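Local coordinates for Peptidase_M23 domain-containing protein (PDB 6SMK) that acts as a zinc metallopeptidase of family M23 and, through the catalytic domain described here, probably cleaves peptide links in bacterial peptidoglycan, at residues G2-P6 with P126-G131; T38-A44 with G93-V99; S56-E62 with S101-S105; D70-A74 with K116-N120. The protein carries 1 engineered substitution. All blocks are in the same frame, centred on the assembly; numbering follows the deposited sequence.

Four contacts tie distant parts of a curled, all-antiparallel beta domain together. Interaction 1 joins the two ends of the modelled chain, so the other three lie within the span it encloses. Interactions 2, 3 and 4 interleave: their first segments follow as 38-44, 56-62 and 70-74, their second as 93-99, 101-105 and 116-120. Interactions 1 and 4, centres about 14 Å apart, touch where Phe-4 and Tyr-129 pack on Leu-72. Interactions 2 and 4, centres about 21 Å apart, reach the same sheet through two of its neighbouring strands. Interaction 3 lies beside the zinc site, its centre about 24 Å from that of interaction 1, so the chain ends meet well away from the two loops joined there.

Interaction 1 (G2-P6 with P126-G131); sequences GAFAP and PDTYGG
Gly-2 and Ala-3 clasp the C-terminal loop through two backbone hydrogen bonds. Ala-3 N donates to Tyr-129 O at 3.0 Å, with an N-H...O angle of 145°. Gly-2 N reaches Gly-131 O at 2.7 Å, standing above the carbonyl plane and not on a lone pair. Each side of this clasp is curled by a turn: residues 2-5 form a type I beta turn, residues 128-131 a type II turn whose third position is Gly-130, with phi 92°. The Gly-131 N to Thr-128 O bond of 3.0 Å closes the second turn. In this M23 peptidase domain the clasp brings together the segment before strand 13-20 and the one after strand 122-124, joining the two modelled chain ends beside the sheet. Two methyls rest against carbonyl oxygens: Ala-3 CB lies 3.7 Å from Gly-130 O, and Ala-5 CB 3.5 Å from Pro-126 O. The apolar contact is between prolines, whose rings approach at a slant, Pro-6 CD being 4.0 Å from Pro-126 CB. Larger groups turn to the sheet instead: Phe-4 packs on Leu-114 and Leu-72, and Tyr-129, its CG opposite the backbone N (chi1 -174°), reaches Leu-72 and Lys-116. Polar ties to the rest of the domain include Phe-4 O to Tyr-112 OH, Ala-5 O to Tyr-46 OH, and a salt bridge from Asp-127 OD2 to Arg-14 NH2.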
loop_
_atom_site.group_PDB
_atom_site.type_symbol
_atom_site.label_atom_id
_atom_site.label_comp_id
_atom_site.label_asym_id
_atom_site.label_seq_id
_atom_site.Cartn_x
_atom_site.Cartn_y
_atom_site.Cartn_z
ATOM N N GLY A 2 -10.655 4.702 11.431
ATOM C CA GLY A 2 -9.869 4.595 10.217
ATOM C C GLY A 2 -10.737 4.347 9.008
ATOM O O GLY A 2 -11.016 3.198 8.665
ATOM N N ALA A 3 -11.165 5.427 8.350
ATOM C CA ALA A 3 -12.136 5.273 7.276
ATOM C C ALA A 3 -11.561 4.547 6.077
ATOM O O ALA A 3 -12.334 4.072 5.239
ATOM C CB ALA A 3 -12.682 6.631 6.837
ATOM N N PHE A 4 -10.232 4.459 5.966
ATOM C CA PHE A 4 -9.616 3.708 4.878
ATOM C C PHE A 4 -8.506 2.808 5.399
ATOM O O PHE A 4 -7.567 2.477 4.668
ATOM C CB PHE A 4 -9.106 4.638 3.775
ATOM C CG PHE A 4 -10.206 5.266 2.989
ATOM C CD1 PHE A 4 -10.802 6.434 3.423
ATOM C CD2 PHE A 4 -10.689 4.657 1.845
ATOM C CE1 PHE A 4 -11.841 6.998 2.710
ATOM C CE2 PHE A 4 -11.725 5.223 1.121
ATOM C CZ PHE A 4 -12.301 6.390 1.555
ATOM N N ALA A 5 -8.619 2.394 6.657
ATOM C CA ALA A 5 -7.710 1.409 7.204
ATOM C C ALA A 5 -7.696 0.164 6.321
ATOM O O ALA A 5 -8.714 -0.190 5.719
ATOM C CB ALA A 5 -8.130 1.038 8.621
ATOM N N PRO A 6 -6.551 -0.506 6.212
ATOM C CA PRO A 6 -6.491 -1.771 5.463
ATOM C C PRO A 6 -7.072 -2.925 6.257
ATOM O O PRO A 6 -6.899 -3.015 7.477
ATOM C CB PRO A 6 -4.988 -1.976 5.249
ATOM C CG PRO A 6 -4.365 -1.304 6.450
ATOM C CD PRO A 6 -5.244 -0.120 6.774
ATOM N N PRO A 126 -3.401 5.563 8.148
ATOM C CA PRO A 126 -4.583 4.837 7.669
ATOM C C PRO A 126 -5.453 4.324 8.803
ATOM O O PRO A 126 -6.673 4.195 8.637
ATOM C CB PRO A 126 -3.975 3.689 6.852
ATOM C CG PRO A 126 -2.529 4.001 6.724
ATOM C CD PRO A 126 -2.170 4.798 7.920
ATOM N N ASP A 127 -4.853 4.052 9.962
ATOM C CA ASP A 127 -5.624 3.610 11.114
ATOM C C ASP A 127 -6.535 4.704 11.651
ATOM O O ASP A 127 -7.603 4.404 12.185
ATOM C CB ASP A 127 -4.691 3.137 12.228
ATOM C CG ASP A 127 -4.054 1.784 11.940
ATOM O OD1 ASP A 127 -4.750 0.858 11.456
ATOM O OD2 ASP A 127 -2.842 1.651 12.210
ATOM N N THR A 128 -6.141 5.969 11.548
ATOM C CA THR A 128 -6.905 7.017 12.212
ATOM C C THR A 128 -7.596 7.983 11.266
ATOM O O THR A 128 -8.682 8.465 11.601
ATOM C CB THR A 128 -6.004 7.808 13.168
ATOM O OG1 THR A 128 -5.037 8.545 12.415
ATOM C CG2 THR A 128 -5.272 6.866 14.098
ATOM N N TYR A 129 -7.014 8.255 10.093
ATOM C CA TYR A 129 -7.576 9.249 9.185
ATOM C C TYR A 129 -8.989 8.857 8.772
ATOM O O TYR A 129 -9.236 7.720 8.356
ATOM C CB TYR A 129 -6.685 9.403 7.953
ATOM C CG TYR A 129 -7.103 10.507 6.999
ATOM C CD1 TYR A 129 -7.937 10.240 5.920
ATOM C CD2 TYR A 129 -6.652 11.815 7.168
ATOM C CE1 TYR A 129 -8.318 11.238 5.035
ATOM C CE2 TYR A 129 -7.029 12.821 6.293
ATOM C CZ TYR A 129 -7.861 12.528 5.223
ATOM O OH TYR A 129 -8.238 13.525 4.341
ATOM N N GLY A 130 -9.914 9.806 8.898
ATOM C CA GLY A 130 -11.315 9.569 8.633
ATOM C C GLY A 130 -12.130 9.148 9.834
ATOM O O GLY A 130 -13.332 8.889 9.686
ATOM N N GLY A 131 -11.522 9.071 11.015
ATOM C CA GLY A 131 -12.221 8.658 12.217
ATOM C C GLY A 131 -11.677 7.358 12.768
ATOM O O GLY A 131 -12.377 6.346 12.792
#

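Interaction 2 (T38-A44 with G93-V99); sequences TGTPIPA and GQIVGDV
Ile-42 fits between two valines of the opposite segment, its two branches splitting the work. With CG1 opposite the carbonyl carbon and CG2 opposite the backbone N (chi1 -59°), CD1 runs out to Val-99 CG2 at 3.7 Å, the two side chains meeting almost at right angles. The CG2 branch instead touches Val-96 CG2 at 3.8 Å. Val-96 uses its other methyl on Ala-44, two residues further along, CG1 lying 3.6 Å from Ala-44 CB. Val-99, at chi1 165°, directs CG2 to Ile-42 and also against Thr-40 CB. Strands 41-43 and 95-99 pair antiparallel here; strand 95-99 lies between 41-43 and 72-82, so that 41-43 extends the sheet of the M23 domain. Among the bonds of this pairing, Ile-42 N donates to Gly-97 O at 2.8 Å and its carbonyl O accepts from Val-96 N at 2.8 Å. The prolines occupy the other face. Ile-95 bridges both rings, CG1 against Pro-41 CB at 3.4 Å and CD1 against Pro-43 CB at 3.8 Å. Asp-98 shares that face, but its carboxylate forms a salt bridge with Arg-83. Phe-12 packs on Ile-42, Thr-40 and Val-99.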
loop_
_atom_site.group_PDB
_atom_site.type_symbol
_atom_site.label_atom_id
_atom_site.label_comp_id
_atom_site.label_asym_id
_atom_site.label_seq_id
_atom_site.Cartn_x
_atom_site.Cartn_y
_atom_site.Cartn_z
ATOM N N THR A 38 6.021 -14.078 -1.241
ATOM C CA THR A 38 6.015 -13.491 -2.576
ATOM C C THR A 38 5.042 -14.284 -3.443
ATOM O O THR A 38 4.931 -15.508 -3.318
ATOM C CB THR A 38 7.416 -13.474 -3.211
ATOM O OG1 THR A 38 7.835 -14.811 -3.467
ATOM C CG2 THR A 38 8.439 -12.820 -2.301
ATOM N N GLY A 39 4.284 -13.577 -4.267
ATOM C CA GLY A 39 3.344 -14.194 -5.161
ATOM C C GLY A 39 1.920 -14.200 -4.650
ATOM O O GLY A 39 0.978 -14.404 -5.435
ATOM N N THR A 40 1.752 -14.002 -3.349
ATOM C CA THR A 40 0.429 -13.825 -2.793
ATOM C C THR A 40 -0.269 -12.669 -3.493
ATOM O O THR A 40 0.282 -11.581 -3.592
ATOM C CB THR A 40 0.489 -13.567 -1.308
ATOM O OG1 THR A 40 1.253 -14.609 -0.650
ATOM C CG2 THR A 40 -0.910 -13.497 -0.759
ATOM N N PRO A 41 -1.461 -12.891 -4.019
ATOM C CA PRO A 41 -2.209 -11.815 -4.674
ATOM C C PRO A 41 -2.734 -10.793 -3.678
ATOM O O PRO A 41 -3.292 -11.135 -2.637
ATOM C CB PRO A 41 -3.346 -12.572 -5.348
ATOM C CG PRO A 41 -3.483 -13.850 -4.574
ATOM C CD PRO A 41 -2.122 -14.202 -4.136
ATOM N N ILE A 42 -2.565 -9.521 -4.039
ATOM C CA ILE A 42 -2.974 -8.395 -3.203
ATOM C C ILE A 42 -4.383 -7.982 -3.619
ATOM O O ILE A 42 -4.542 -7.386 -4.694
ATOM C CB ILE A 42 -2.052 -7.184 -3.392
ATOM C CG1 ILE A 42 -0.589 -7.488 -3.053
ATOM C CG2 ILE A 42 -2.600 -5.986 -2.644
ATOM C CD1 ILE A 42 -0.198 -7.089 -1.704
ATOM N N PRO A 43 -5.396 -8.179 -2.784
ATOM C CA PRO A 43 -6.726 -7.671 -3.128
ATOM C C PRO A 43 -6.907 -6.237 -2.652
ATOM O O PRO A 43 -6.520 -5.866 -1.540
ATOM C CB PRO A 43 -7.652 -8.646 -2.395
ATOM C CG PRO A 43 -6.848 -9.119 -1.221
ATOM C CD PRO A 43 -5.414 -9.041 -1.595
ATOM N N ALA A 44 -7.463 -5.410 -3.540
ATOM C CA ALA A 44 -7.658 -3.997 -3.249
ATOM C C ALA A 44 -8.616 -3.825 -2.079
ATOM O O ALA A 44 -9.679 -4.452 -2.032
ATOM C CB ALA A 44 -8.202 -3.280 -4.473
ATOM N N GLY A 93 -11.284 -6.060 -3.341
ATOM C CA GLY A 93 -11.109 -7.475 -3.510
ATOM C C GLY A 93 -10.656 -7.880 -4.885
ATOM O O GLY A 93 -10.335 -9.054 -5.095
ATOM N N GLN A 94 -10.637 -6.957 -5.830
ATOM C CA GLN A 94 -9.962 -7.215 -7.085
ATOM C C GLN A 94 -8.464 -7.286 -6.824
ATOM O O GLN A 94 -7.920 -6.502 -6.043
ATOM C CB GLN A 94 -10.299 -6.115 -8.085
ATOM C CG GLN A 94 -9.865 -6.382 -9.495
ATOM C CD GLN A 94 -10.329 -5.300 -10.427
ATOM O OE1 GLN A 94 -11.285 -4.575 -10.129
ATOM N NE2 GLN A 94 -9.653 -5.172 -11.565
ATOM N N ILE A 95 -7.798 -8.247 -7.453
ATOM C CA ILE A 95 -6.372 -8.442 -7.214
ATOM C C ILE A 95 -5.595 -7.440 -8.060
ATOM O O ILE A 95 -5.655 -7.477 -9.293
ATOM C CB ILE A 95 -5.941 -9.884 -7.523
ATOM C CG1 ILE A 95 -6.075 -10.768 -6.288
ATOM C CG2 ILE A 95 -4.473 -9.910 -7.879
ATOM C CD1 ILE A 95 -7.372 -10.710 -5.603
ATOM N N VAL A 96 -4.851 -6.549 -7.393
ATOM C CA VAL A 96 -4.091 -5.497 -8.069
ATOM C C VAL A 96 -2.625 -5.853 -8.308
ATOM O O VAL A 96 -1.935 -5.118 -9.034
ATOM C CB VAL A 96 -4.165 -4.171 -7.279
ATOM C CG1 VAL A 96 -5.605 -3.827 -6.973
ATOM C CG2 VAL A 96 -3.352 -4.265 -5.985
ATOM N N GLY A 97 -2.128 -6.938 -7.726
ATOM C CA GLY A 97 -0.717 -7.266 -7.823
ATOM C C GLY A 97 -0.421 -8.509 -7.014
ATOM O O GLY A 97 -1.328 -9.160 -6.476
ATOM N N ASP A 98 0.873 -8.842 -6.950
ATOM C CA ASP A 98 1.388 -9.979 -6.190
ATOM C C ASP A 98 2.427 -9.477 -5.193
ATOM O O ASP A 98 3.226 -8.587 -5.512
ATOM C CB ASP A 98 2.025 -11.052 -7.101
ATOM C CG ASP A 98 1.037 -11.671 -8.088
ATOM O OD1 ASP A 98 -0.188 -11.535 -7.893
ATOM O OD2 ASP A 98 1.489 -12.309 -9.068
ATOM N N VAL A 99 2.429 -10.054 -3.988
ATOM C CA VAL A 99 3.394 -9.636 -2.976
ATOM C C VAL A 99 4.811 -9.800 -3.513
ATOM O O VAL A 99 5.127 -10.759 -4.227
ATOM C CB VAL A 99 3.216 -10.443 -1.677
ATOM C CG1 VAL A 99 4.439 -10.279 -0.747
ATOM C CG2 VAL A 99 1.937 -10.070 -0.961
#

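Interaction 3 (S56-E62 with S101-S105); sequences SSIGLGE and SSGWS
The indole of Trp-104 lies over the tip of a type II' beta turn, Ile-58 to Gly-61, so that two loops of the M23 domain meet next to the zinc site. Leu-60, in the same turn, carries its side chain to about 5 Å from the bound zinc ion and packs on the zinc ligand His-111. Such loops border the substrate groove in M23 peptidases, and a similar place is likely here. Trp-104 CB begins the contact, 3.7 Å from Gly-59 CA. The torsion chi1 of -74° sets CG opposite the carbonyl carbon and lays the ring over the turn's backbone, with CG 3.4 Å from Gly-59 N. CD2 and CE3 lean on that same nitrogen, which sits above the ring toward its rim. On the pyrrole side NE1 comes 3.6 Å from Ser-57 O, an oblique approach. Ile-58 CA stands over this ring in a CH-pi contact, 4.1 Å from its centroid and 13° off the normal. On the benzo ring CZ2 lies 4.3 Å from Ile-58 CG2. The backbone secures the base of the residue, Trp-104 N donating to Gly-59 O at 2.6 Å with an almost straight N-H...O angle of 173°, in the carbonyl plane and on a lone pair. Beyond Gly-103, Ser-102 CB lies 3.5 Å from Glu-62 CG.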
loop_
_atom_site.group_PDB
_atom_site.type_symbol
_atom_site.label_atom_id
_atom_site.label_comp_id
_atom_site.label_asym_id
_atom_site.label_seq_id
_atom_site.Cartn_x
_atom_site.Cartn_y
_atom_site.Cartn_z
ATOM N N SER A 56 10.144 0.578 -10.013
ATOM C CA SER A 56 11.464 1.077 -9.674
ATOM C C SER A 56 12.097 0.088 -8.717
ATOM O O SER A 56 11.454 -0.852 -8.249
ATOM C CB SER A 56 11.407 2.475 -9.050
ATOM O OG SER A 56 10.551 2.495 -7.920
ATOM N N SER A 57 13.382 0.297 -8.445
ATOM C CA SER A 57 14.083 -0.471 -7.431
ATOM C C SER A 57 14.301 0.334 -6.162
ATOM O O SER A 57 15.214 0.040 -5.390
ATOM C CB SER A 57 15.403 -0.977 -7.997
ATOM O OG SER A 57 15.924 -0.030 -8.902
ATOM N N ILE A 58 13.444 1.318 -5.915
ATOM C CA ILE A 58 13.651 2.334 -4.896
ATOM C C ILE A 58 12.394 2.444 -4.046
ATOM O O ILE A 58 11.272 2.388 -4.567
ATOM C CB ILE A 58 14.008 3.680 -5.556
ATOM C CG1 ILE A 58 15.431 3.615 -6.100
ATOM C CG2 ILE A 58 13.834 4.841 -4.592
ATOM C CD1 ILE A 58 15.955 4.951 -6.530
ATOM N N GLY A 59 12.588 2.593 -2.732
ATOM C CA GLY A 59 11.486 2.716 -1.795
ATOM C C GLY A 59 10.401 1.695 -2.046
ATOM O O GLY A 59 10.645 0.488 -1.957
ATOM N N LEU A 60 9.208 2.156 -2.414
ATOM C CA LEU A 60 8.098 1.224 -2.603
ATOM C C LEU A 60 8.260 0.330 -3.825
ATOM O O LEU A 60 7.452 -0.593 -3.995
ATOM C CB LEU A 60 6.775 1.977 -2.716
ATOM C CG LEU A 60 6.340 2.770 -1.493
ATOM C CD1 LEU A 60 4.931 3.286 -1.693
ATOM C CD2 LEU A 60 6.457 1.900 -0.265
ATOM N N GLY A 61 9.259 0.582 -4.673
ATOM C CA GLY A 61 9.516 -0.319 -5.785
ATOM C C GLY A 61 8.313 -0.426 -6.697
ATOM O O GLY A 61 7.778 0.583 -7.169
ATOM N N GLU A 62 7.869 -1.660 -6.947
ATOM C CA GLU A 62 6.703 -1.898 -7.793
ATOM C C GLU A 62 5.451 -1.589 -6.992
ATOM O O GLU A 62 5.142 -2.298 -6.030
ATOM C CB GLU A 62 6.678 -3.338 -8.283
ATOM C CG GLU A 62 8.008 -3.844 -8.755
ATOM C CD GLU A 62 8.213 -3.647 -10.233
ATOM O OE1 GLU A 62 7.214 -3.662 -10.992
ATOM O OE2 GLU A 62 9.385 -3.462 -10.633
ATOM N N SER A 101 9.221 -8.204 -2.797
ATOM C CA SER A 101 10.135 -7.470 -1.937
ATOM C C SER A 101 10.809 -6.363 -2.725
ATOM O O SER A 101 11.934 -5.967 -2.409
ATOM C CB SER A 101 11.161 -8.402 -1.294
ATOM O OG SER A 101 11.507 -9.451 -2.176
ATOM N N SER A 102 10.103 -5.846 -3.735
ATOM C CA SER A 102 10.667 -4.857 -4.646
ATOM C C SER A 102 10.960 -3.564 -3.913
ATOM O O SER A 102 10.264 -3.173 -2.974
ATOM C CB SER A 102 9.728 -4.559 -5.819
ATOM O OG SER A 102 8.374 -4.485 -5.411
ATOM N N GLY A 103 11.994 -2.894 -4.362
ATOM C CA GLY A 103 12.347 -1.660 -3.720
ATOM C C GLY A 103 13.010 -1.934 -2.386
ATOM O O GLY A 103 13.739 -2.918 -2.201
ATOM N N TRP A 104 12.721 -1.054 -1.439
ATOM C CA TRP A 104 13.467 -0.988 -0.190
ATOM C C TRP A 104 12.683 -1.697 0.914
ATOM O O TRP A 104 12.202 -1.092 1.871
ATOM C CB TRP A 104 13.761 0.468 0.144
ATOM C CG TRP A 104 14.828 1.051 -0.732
ATOM C CD1 TRP A 104 15.578 0.386 -1.652
ATOM C CD2 TRP A 104 15.284 2.404 -0.749
ATOM N NE1 TRP A 104 16.478 1.237 -2.241
ATOM C CE2 TRP A 104 16.316 2.486 -1.704
ATOM C CE3 TRP A 104 14.927 3.553 -0.047
ATOM C CZ2 TRP A 104 16.995 3.674 -1.975
ATOM C CZ3 TRP A 104 15.604 4.739 -0.321
ATOM C CH2 TRP A 104 16.622 4.787 -1.276
ATOM N N SER A 105 12.539 -3.013 0.734
ATOM C CA SER A 105 11.867 -3.887 1.687
ATOM C C SER A 105 12.771 -5.061 1.989
ATOM O O SER A 105 13.313 -5.679 1.068
ATOM C CB SER A 105 10.523 -4.407 1.166
ATOM O OG SER A 105 9.737 -4.980 2.208
#

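Interaction 4 (D70-A74 with K116-N120); sequences DNLWA and KGGPN
The connection between strands 109-116 and 122-124 folds over the start of strand 72-82, with Gly-118 and Pro-119 covering one face of the Trp-73 indole. Gly-118 CA sits above the six-membered ring in a CH-pi contact, 3.5 Å from its centroid and 12° off the normal. Pro-119 CD does the same over the five-membered ring, 3.7 Å from that centroid and 18° off the normal. The proline ring lies alongside the tryptophan side chain and extends in the same direction, and CD comes 3.6 Å from Trp-73 CE2. Together the two residues spread along nearly the whole indole. In the antiparallel sheet of the M23 domain, strands 72-82 and 109-116 are neighbours, paired here by a backbone bond between Trp-73 and Arg-115; the loop therefore closes back over the side chain of a residue on the adjoining strand. Trp-73 NE1 is turned to Asp-51 OD2 on strand 48-54, a hydrogen bond that, with the packing on its face, would restrict rotation of the ring. Asn-71 extends its amide with CG opposite the backbone N (chi1 -174°), and OD1 accepts Gly-117 N at 2.8 Å. The donor lies well above the amide plane, and OD1 also lies in plane at the rim of the Trp-73 ring. Near the strand ends Lys-116 CA makes a CH...O contact with Asn-71 O at 3.6 Å and meets Leu-72 CD1 at 4.0 Å.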
loop_
_atom_site.group_PDB
_atom_site.type_symbol
_atom_site.label_atom_id
_atom_site.label_comp_id
_atom_site.label_asym_id
_atom_site.label_seq_id
_atom_site.Cartn_x
_atom_site.Cartn_y
_atom_site.Cartn_z
ATOM N N ASP A 70 -12.248 11.571 -2.576
ATOM C CA ASP A 70 -12.082 12.835 -3.285
ATOM C C ASP A 70 -10.661 13.373 -3.180
ATOM O O ASP A 70 -10.165 13.998 -4.126
ATOM C CB ASP A 70 -13.065 13.876 -2.757
ATOM C CG ASP A 70 -12.879 15.220 -3.410
ATOM O OD1 ASP A 70 -12.665 15.238 -4.648
ATOM O OD2 ASP A 70 -12.945 16.242 -2.689
ATOM N N ASN A 71 -9.993 13.139 -2.052
ATOM C CA ASN A 71 -8.643 13.647 -1.813
ATOM C C ASN A 71 -7.822 12.616 -1.044
ATOM O O ASN A 71 -7.210 12.911 -0.015
ATOM C CB ASN A 71 -8.693 14.975 -1.064
ATOM C CG ASN A 71 -7.331 15.619 -0.913
ATOM O OD1 ASN A 71 -6.452 15.420 -1.737
ATOM N ND2 ASN A 71 -7.156 16.398 0.146
ATOM N N LEU A 72 -7.796 11.384 -1.548
ATOM C CA LEU A 72 -7.126 10.301 -0.842
ATOM C C LEU A 72 -6.760 9.208 -1.825
ATOM O O LEU A 72 -7.601 8.783 -2.630
ATOM C CB LEU A 72 -8.015 9.734 0.261
ATOM C CG LEU A 72 -7.253 9.147 1.431
ATOM C CD1 LEU A 72 -6.253 10.160 1.931
ATOM C CD2 LEU A 72 -8.231 8.789 2.517
ATOM N N TRP A 73 -5.509 8.763 -1.754
ATOM C CA TRP A 73 -4.972 7.727 -2.624
ATOM C C TRP A 73 -4.415 6.612 -1.758
ATOM O O TRP A 73 -3.664 6.877 -0.812
ATOM C CB TRP A 73 -3.874 8.279 -3.534
ATOM C CG TRP A 73 -4.400 9.100 -4.665
ATOM C CD1 TRP A 73 -4.473 8.735 -5.979
ATOM C CD2 TRP A 73 -4.922 10.431 -4.588
ATOM N NE1 TRP A 73 -5.014 9.758 -6.724
ATOM C CE2 TRP A 73 -5.302 10.806 -5.891
ATOM C CE3 TRP A 73 -5.112 11.342 -3.543
ATOM C CZ2 TRP A 73 -5.867 12.044 -6.170
ATOM C CZ3 TRP A 73 -5.674 12.571 -3.826
ATOM C CH2 TRP A 73 -6.038 12.913 -5.127
ATOM N N ALA A 74 -4.790 5.376 -2.073
ATOM C CA ALA A 74 -4.238 4.198 -1.421
ATOM C C ALA A 74 -3.114 3.633 -2.283
ATOM O O ALA A 74 -3.306 3.389 -3.478
ATOM C CB ALA A 74 -5.320 3.140 -1.188
ATOM N N LYS A 116 -2.783 11.843 0.939
ATOM C CA LYS A 116 -3.713 12.921 0.637
ATOM C C LYS A 116 -3.038 13.929 -0.282
ATOM O O LYS A 116 -1.811 14.063 -0.296
ATOM C CB LYS A 116 -4.211 13.625 1.910
ATOM C CG LYS A 116 -3.095 14.092 2.859
ATOM C CD LYS A 116 -3.492 15.287 3.761
ATOM C CE LYS A 116 -4.702 14.985 4.657
ATOM N NZ LYS A 116 -5.011 16.099 5.615
ATOM N N GLY A 117 -3.848 14.628 -1.064
ATOM C CA GLY A 117 -3.336 15.637 -1.959
ATOM C C GLY A 117 -2.906 15.130 -3.315
ATOM O O GLY A 117 -2.663 15.939 -4.212
ATOM N N GLY A 118 -2.812 13.826 -3.501
ATOM C CA GLY A 118 -2.423 13.289 -4.776
ATOM C C GLY A 118 -1.694 11.979 -4.602
ATOM O O GLY A 118 -1.314 11.596 -3.493
ATOM N N PRO A 119 -1.485 11.265 -5.707
ATOM C CA PRO A 119 -0.775 9.975 -5.629
ATOM C C PRO A 119 0.652 10.076 -5.105
ATOM O O PRO A 119 1.177 9.084 -4.591
ATOM C CB PRO A 119 -0.810 9.477 -7.080
ATOM C CG PRO A 119 -1.052 10.731 -7.911
ATOM C CD PRO A 119 -1.949 11.569 -7.068
ATOM N N ASN A 120 1.311 11.227 -5.234
ATOM C CA ASN A 120 2.603 11.441 -4.593
ATOM C C ASN A 120 2.490 12.395 -3.411
ATOM O O ASN A 120 3.491 12.970 -2.982
ATOM C CB ASN A 120 3.632 11.956 -5.601
ATOM C CG ASN A 120 3.241 13.306 -6.199
ATOM O OD1 ASN A 120 2.230 13.906 -5.814
ATOM N ND2 ASN A 120 4.048 13.793 -7.146
#